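Local coordinates for protein tumor necrosis factor receptor superfamily member 11B (Mus musculus, PDB 4E4D) that acts as a decoy receptor for the cytokine RANKL, neutralising its drive toward osteoclast formation and so restraining bone resorption, at residues Q17-D21 and C33-T39; G106-V110 and C121-P125. One frame throughout, in Å; residues are numbered along the deposited sequence.

In the fold
The chain is an elongated row of cysteine-rich TNF-receptor repeats, and the two contacts lie on opposite sides of its centre. Interaction 1 belongs to the first repeat, where strand 20-21 meets the loop between strands 27-31 and 40-43. Interaction 2 comes later in the sequence, in the hairpin of strands 107-111 and 120-123, and runs from the third repeat into the start of the fourth. Their centres are 63 Å apart and their nearest atoms about 48 Å, so they share no strand or sheet. Each relies on nearby disulfides, as expected of a rod whose small modules are held together locally by covalent cross-links.

Interaction 1. Residues Q17-D21 and C33-T39; sequences QLLCD and CTVRRKT
The carboxylate of D21 lies across the far end of the K38 side chain, with OD1 of D21 3.3 Å from CE of K38. K38 gets there with CG anti to its backbone N (chi1 -175°) and every later torsion extended, so that a side chain leaving its backbone obliquely still brings its end to the acid. The opposite charges probably attract weakly, OD1 of D21 staying 4.2 Å from NZ of K38, too far for a salt bridge. An aspartate and a lysine suit this solvent-facing margin, the acid lying against the CE methylene beside the ammonium.

Deeper in, C20 and C33 are joined by a disulfide, their SG atoms 2.0 Å apart and the chi3 torsion -70°. Both CB atoms already face across the contact, and a chi1 near +60° in each cysteine brings the sulfurs together. This cross-link belongs to the first TNFR-Cys repeat, a small module in which cystines do much of the work of a hydrophobic core. It ties strand 20-21, itself paired with strand 9-10 through Y10, to the loop 33-39.

T39 adds the one hydrogen bond between the segments, its OG1 donating to O of D21 over 2.6 Å. The hydroxyl approaches in the carbonyl plane, on a lone pair, at a C=O...donor angle of 144°. A valine here would probably leave the D21 carbonyl without this donor and the end of the loop less firmly tied to the strand. Within the loop, T34 OG1 accepts from R37 N at 2.8 Å, an ST motif that shapes the turn. At its outer edge L18 rests CD1 4.2 Å from CA of V35, an apolar branch covering backbone.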
loop_
_atom_site.group_PDB
_atom_site.type_symbol
_atom_site.label_atom_id
_atom_site.label_comp_id
_atom_site.label_asym_id
_atom_site.label_seq_id
_atom_site.Cartn_x
_atom_site.Cartn_y
_atom_site.Cartn_z
ATOM N N GLN B 17 4.040 6.251 -45.896
ATOM C CA GLN B 17 4.418 5.115 -45.063
ATOM C C GLN B 17 5.461 4.249 -45.763
ATOM O O GLN B 17 5.366 3.996 -46.964
ATOM C CB GLN B 17 3.188 4.275 -44.715
ATOM C CG GLN B 17 3.459 3.176 -43.706
ATOM C CD GLN B 17 2.200 2.443 -43.294
ATOM O OE1 GLN B 17 1.121 2.682 -43.838
ATOM N NE2 GLN B 17 2.328 1.546 -42.324
ATOM N N LEU B 18 6.453 3.797 -45.004
ATOM C CA LEU B 18 7.531 2.984 -45.559
ATOM C C LEU B 18 8.155 2.121 -44.472
ATOM O O LEU B 18 8.071 2.443 -43.287
ATOM C CB LEU B 18 8.605 3.870 -46.192
ATOM C CG LEU B 18 9.507 4.654 -45.232
ATOM C CD1 LEU B 18 10.710 5.207 -45.979
ATOM C CD2 LEU B 18 8.748 5.782 -44.550
ATOM N N LEU B 19 8.789 1.028 -44.881
ATOM C CA LEU B 19 9.438 0.131 -43.935
ATOM C C LEU B 19 10.900 0.518 -43.740
ATOM O O LEU B 19 11.485 1.206 -44.576
ATOM C CB LEU B 19 9.316 -1.329 -44.393
ATOM C CG LEU B 19 9.862 -1.705 -45.773
ATOM C CD1 LEU B 19 11.377 -1.852 -45.763
ATOM C CD2 LEU B 19 9.208 -2.987 -46.258
ATOM N N CYS B 20 11.483 0.081 -42.629
ATOM C CA CYS B 20 12.871 0.399 -42.324
ATOM C C CYS B 20 13.408 -0.484 -41.200
ATOM O O CYS B 20 12.642 -1.092 -40.453
ATOM C CB CYS B 20 13.009 1.877 -41.955
ATOM S SG CYS B 20 11.901 2.426 -40.639
ATOM N N ASP B 21 14.731 -0.542 -41.091
ATOM C CA ASP B 21 15.397 -1.461 -40.174
ATOM C C ASP B 21 15.173 -1.122 -38.704
ATOM O O ASP B 21 15.162 0.046 -38.315
ATOM C CB ASP B 21 16.897 -1.488 -40.467
ATOM C CG ASP B 21 17.210 -2.053 -41.837
ATOM O OD1 ASP B 21 17.099 -1.301 -42.829
ATOM O OD2 ASP B 21 17.567 -3.246 -41.923
ATOM N N CYS B 33 13.744 6.062 -39.626
ATOM C CA CYS B 33 14.247 6.085 -40.988
ATOM C C CYS B 33 13.455 7.078 -41.824
ATOM O O CYS B 33 12.224 7.060 -41.825
ATOM C CB CYS B 33 14.140 4.700 -41.616
ATOM S SG CYS B 33 12.448 4.070 -41.701
ATOM N N THR B 34 14.168 7.944 -42.532
ATOM C CA THR B 34 13.534 8.862 -43.465
ATOM C C THR B 34 13.727 8.327 -44.875
ATOM O O THR B 34 14.534 7.425 -45.100
ATOM C CB THR B 34 14.129 10.278 -43.366
ATOM O OG1 THR B 34 15.500 10.260 -43.781
ATOM C CG2 THR B 34 14.038 10.795 -41.939
ATOM N N VAL B 35 12.979 8.877 -45.825
ATOM C CA VAL B 35 13.113 8.478 -47.219
ATOM C C VAL B 35 14.573 8.569 -47.656
ATOM O O VAL B 35 14.999 7.881 -48.584
ATOM C CB VAL B 35 12.252 9.362 -48.139
ATOM C CG1 VAL B 35 12.711 10.810 -48.066
ATOM C CG2 VAL B 35 12.301 8.849 -49.573
ATOM N N ARG B 36 15.339 9.414 -46.971
ATOM C CA ARG B 36 16.726 9.667 -47.339
ATOM C C ARG B 36 17.706 8.867 -46.480
ATOM O O ARG B 36 18.730 8.396 -46.976
ATOM C CB ARG B 36 17.027 11.162 -47.211
ATOM C CG ARG B 36 18.183 11.646 -48.071
ATOM C CD ARG B 36 18.448 13.134 -47.869
ATOM N NE ARG B 36 19.070 13.417 -46.575
ATOM C CZ ARG B 36 18.409 13.691 -45.452
ATOM N NH1 ARG B 36 17.081 13.730 -45.432
ATOM N NH2 ARG B 36 19.082 13.928 -44.334
ATOM N N ARG B 37 17.393 8.715 -45.196
ATOM C CA ARG B 37 18.310 8.066 -44.260
ATOM C C ARG B 37 17.775 6.751 -43.702
ATOM O O ARG B 37 16.565 6.543 -43.609
ATOM C CB ARG B 37 18.634 8.999 -43.094
ATOM C CG ARG B 37 19.357 10.269 -43.497
ATOM C CD ARG B 37 19.978 10.941 -42.289
ATOM N NE ARG B 37 21.015 10.108 -41.686
ATOM C CZ ARG B 37 21.652 10.402 -40.558
ATOM N NH1 ARG B 37 21.363 11.514 -39.895
ATOM N NH2 ARG B 37 22.580 9.578 -40.089
ATOM N N LYS B 38 18.700 5.875 -43.325
ATOM C CA LYS B 38 18.367 4.607 -42.693
ATOM C C LYS B 38 18.140 4.839 -41.203
ATOM O O LYS B 38 18.585 5.847 -40.656
ATOM C CB LYS B 38 19.507 3.609 -42.908
ATOM C CG LYS B 38 19.231 2.202 -42.406
ATOM C CD LYS B 38 20.415 1.283 -42.680
ATOM C CE LYS B 38 20.159 -0.130 -42.179
ATOM N NZ LYS B 38 21.304 -1.041 -42.459
ATOM N N THR B 39 17.448 3.912 -40.548
ATOM C CA THR B 39 17.164 4.044 -39.122
ATOM C C THR B 39 18.440 4.364 -38.354
ATOM O O THR B 39 19.426 3.634 -38.442
ATOM C CB THR B 39 16.545 2.757 -38.540
ATOM O OG1 THR B 39 15.254 2.536 -39.118
ATOM C CG2 THR B 39 16.401 2.867 -37.028
#

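Interaction 2. Residues G106-V110 and C121-P125; sequences GSGVV and CKKCP
This is a loosely paired antiparallel contact within the hairpin of strands 107-111 and 120-123, lying at the surface where the third TNFR-Cys repeat passes into the fourth. The strand axes approach to 4.8 Å, but their directions differ by 132°, well short of antiparallel. The carbonyl oxygens of G108 and K122 are two acceptors that cannot bond each other. V110 does hydrogen-bond through its backbone, with V120 just before the second segment.

Side chains fill in at the margins. CG1 of V109 touches SG of C121 at 3.9 Å; with that sulfur anti to its own carbonyl carbon (chi1 -64°), C121 reaches the disulfide with C103, which V109 also touches. S107 brings OG to 3.7 Å from CB of C121, lying against the cysteine without bonding to it. V110 lays CG1 4.4 Å from CB of K122, while the lysine's ammonium swings back to a weak bond with its neighbour's carbonyl, K123 O. Glycine suits G106, because at its phi of 109° a side chain would press on the preceding carbonyl oxygen. A CB on G108 would lie close to SG of C124, whose disulfide with C139 is the fourth repeat's own link.

With mainly apolar touches between the segments, the C121-C103 disulfide probably does much to hold 121-125 near 106-110.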
loop_
_atom_site.group_PDB
_atom_site.type_symbol
_atom_site.label_atom_id
_atom_site.label_comp_id
_atom_site.label_asym_id
_atom_site.label_seq_id
_atom_site.Cartn_x
_atom_site.Cartn_y
_atom_site.Cartn_z
ATOM N N GLY B 106 12.653 -39.266 8.697
ATOM C CA GLY B 106 11.750 -40.149 7.980
ATOM C C GLY B 106 11.510 -39.686 6.554
ATOM O O GLY B 106 10.658 -40.232 5.852
ATOM N N SER B 107 12.261 -38.677 6.127
ATOM C CA SER B 107 12.143 -38.155 4.771
ATOM C C SER B 107 13.521 -37.891 4.178
ATOM O O SER B 107 14.436 -37.459 4.880
ATOM C CB SER B 107 11.317 -36.869 4.767
ATOM O OG SER B 107 11.279 -36.293 3.471
ATOM N N GLY B 108 13.663 -38.153 2.883
ATOM C CA GLY B 108 14.924 -37.950 2.194
ATOM C C GLY B 108 14.736 -37.207 0.887
ATOM O O GLY B 108 13.832 -37.518 0.113
ATOM N N VAL B 109 15.593 -36.221 0.645
ATOM C CA VAL B 109 15.520 -35.425 -0.575
ATOM C C VAL B 109 15.601 -36.318 -1.810
ATOM O O VAL B 109 16.353 -37.294 -1.835
ATOM C CB VAL B 109 16.649 -34.373 -0.640
ATOM C CG1 VAL B 109 16.525 -33.384 0.510
ATOM C CG2 VAL B 109 18.015 -35.046 -0.630
ATOM N N VAL B 110 14.816 -35.982 -2.829
ATOM C CA VAL B 110 14.820 -36.731 -4.081
ATOM C C VAL B 110 15.369 -35.882 -5.226
ATOM O O VAL B 110 15.992 -36.402 -6.150
ATOM C CB VAL B 110 13.407 -37.235 -4.447
ATOM C CG1 VAL B 110 12.476 -36.069 -4.751
ATOM C CG2 VAL B 110 13.473 -38.190 -5.631
ATOM N N CYS B 121 11.369 -32.854 -1.452
ATOM C CA CYS B 121 11.463 -34.020 -0.582
ATOM C C CYS B 121 10.329 -34.994 -0.871
ATOM O O CYS B 121 9.371 -34.658 -1.567
ATOM C CB CYS B 121 11.425 -33.596 0.887
ATOM S SG CYS B 121 12.823 -32.572 1.406
ATOM N N LYS B 122 10.445 -36.202 -0.332
ATOM C CA LYS B 122 9.432 -37.231 -0.530
ATOM C C LYS B 122 9.688 -38.406 0.406
ATOM O O LYS B 122 10.836 -38.727 0.713
ATOM C CB LYS B 122 9.438 -37.710 -1.983
ATOM C CG LYS B 122 8.428 -38.806 -2.277
ATOM C CD LYS B 122 8.503 -39.258 -3.726
ATOM C CE LYS B 122 7.496 -40.359 -4.022
ATOM N NZ LYS B 122 7.760 -41.598 -3.239
ATOM N N LYS B 123 8.613 -39.043 0.860
ATOM C CA LYS B 123 8.729 -40.181 1.763
ATOM C C LYS B 123 9.358 -41.375 1.052
ATOM O O LYS B 123 9.164 -41.570 -0.148
ATOM C CB LYS B 123 7.358 -40.563 2.321
ATOM C CG LYS B 123 6.717 -39.485 3.184
ATOM C CD LYS B 123 5.377 -39.934 3.751
ATOM C CE LYS B 123 5.521 -41.116 4.703
ATOM N NZ LYS B 123 6.326 -40.790 5.914
ATOM N N CYS B 124 10.111 -42.171 1.803
ATOM C CA CYS B 124 10.808 -43.322 1.244
ATOM C C CYS B 124 9.851 -44.492 1.053
ATOM O O CYS B 124 8.850 -44.600 1.760
ATOM C CB CYS B 124 11.953 -43.741 2.168
ATOM S SG CYS B 124 12.982 -42.375 2.759
ATOM N N PRO B 125 10.157 -45.378 0.091
ATOM C CA PRO B 125 9.345 -46.579 -0.128
ATOM C C PRO B 125 9.559 -47.613 0.975
ATOM O O PRO B 125 10.393 -47.406 1.856
ATOM C CB PRO B 125 9.858 -47.108 -1.469
ATOM C CG PRO B 125 11.253 -46.612 -1.562
ATOM C CD PRO B 125 11.268 -45.279 -0.872
#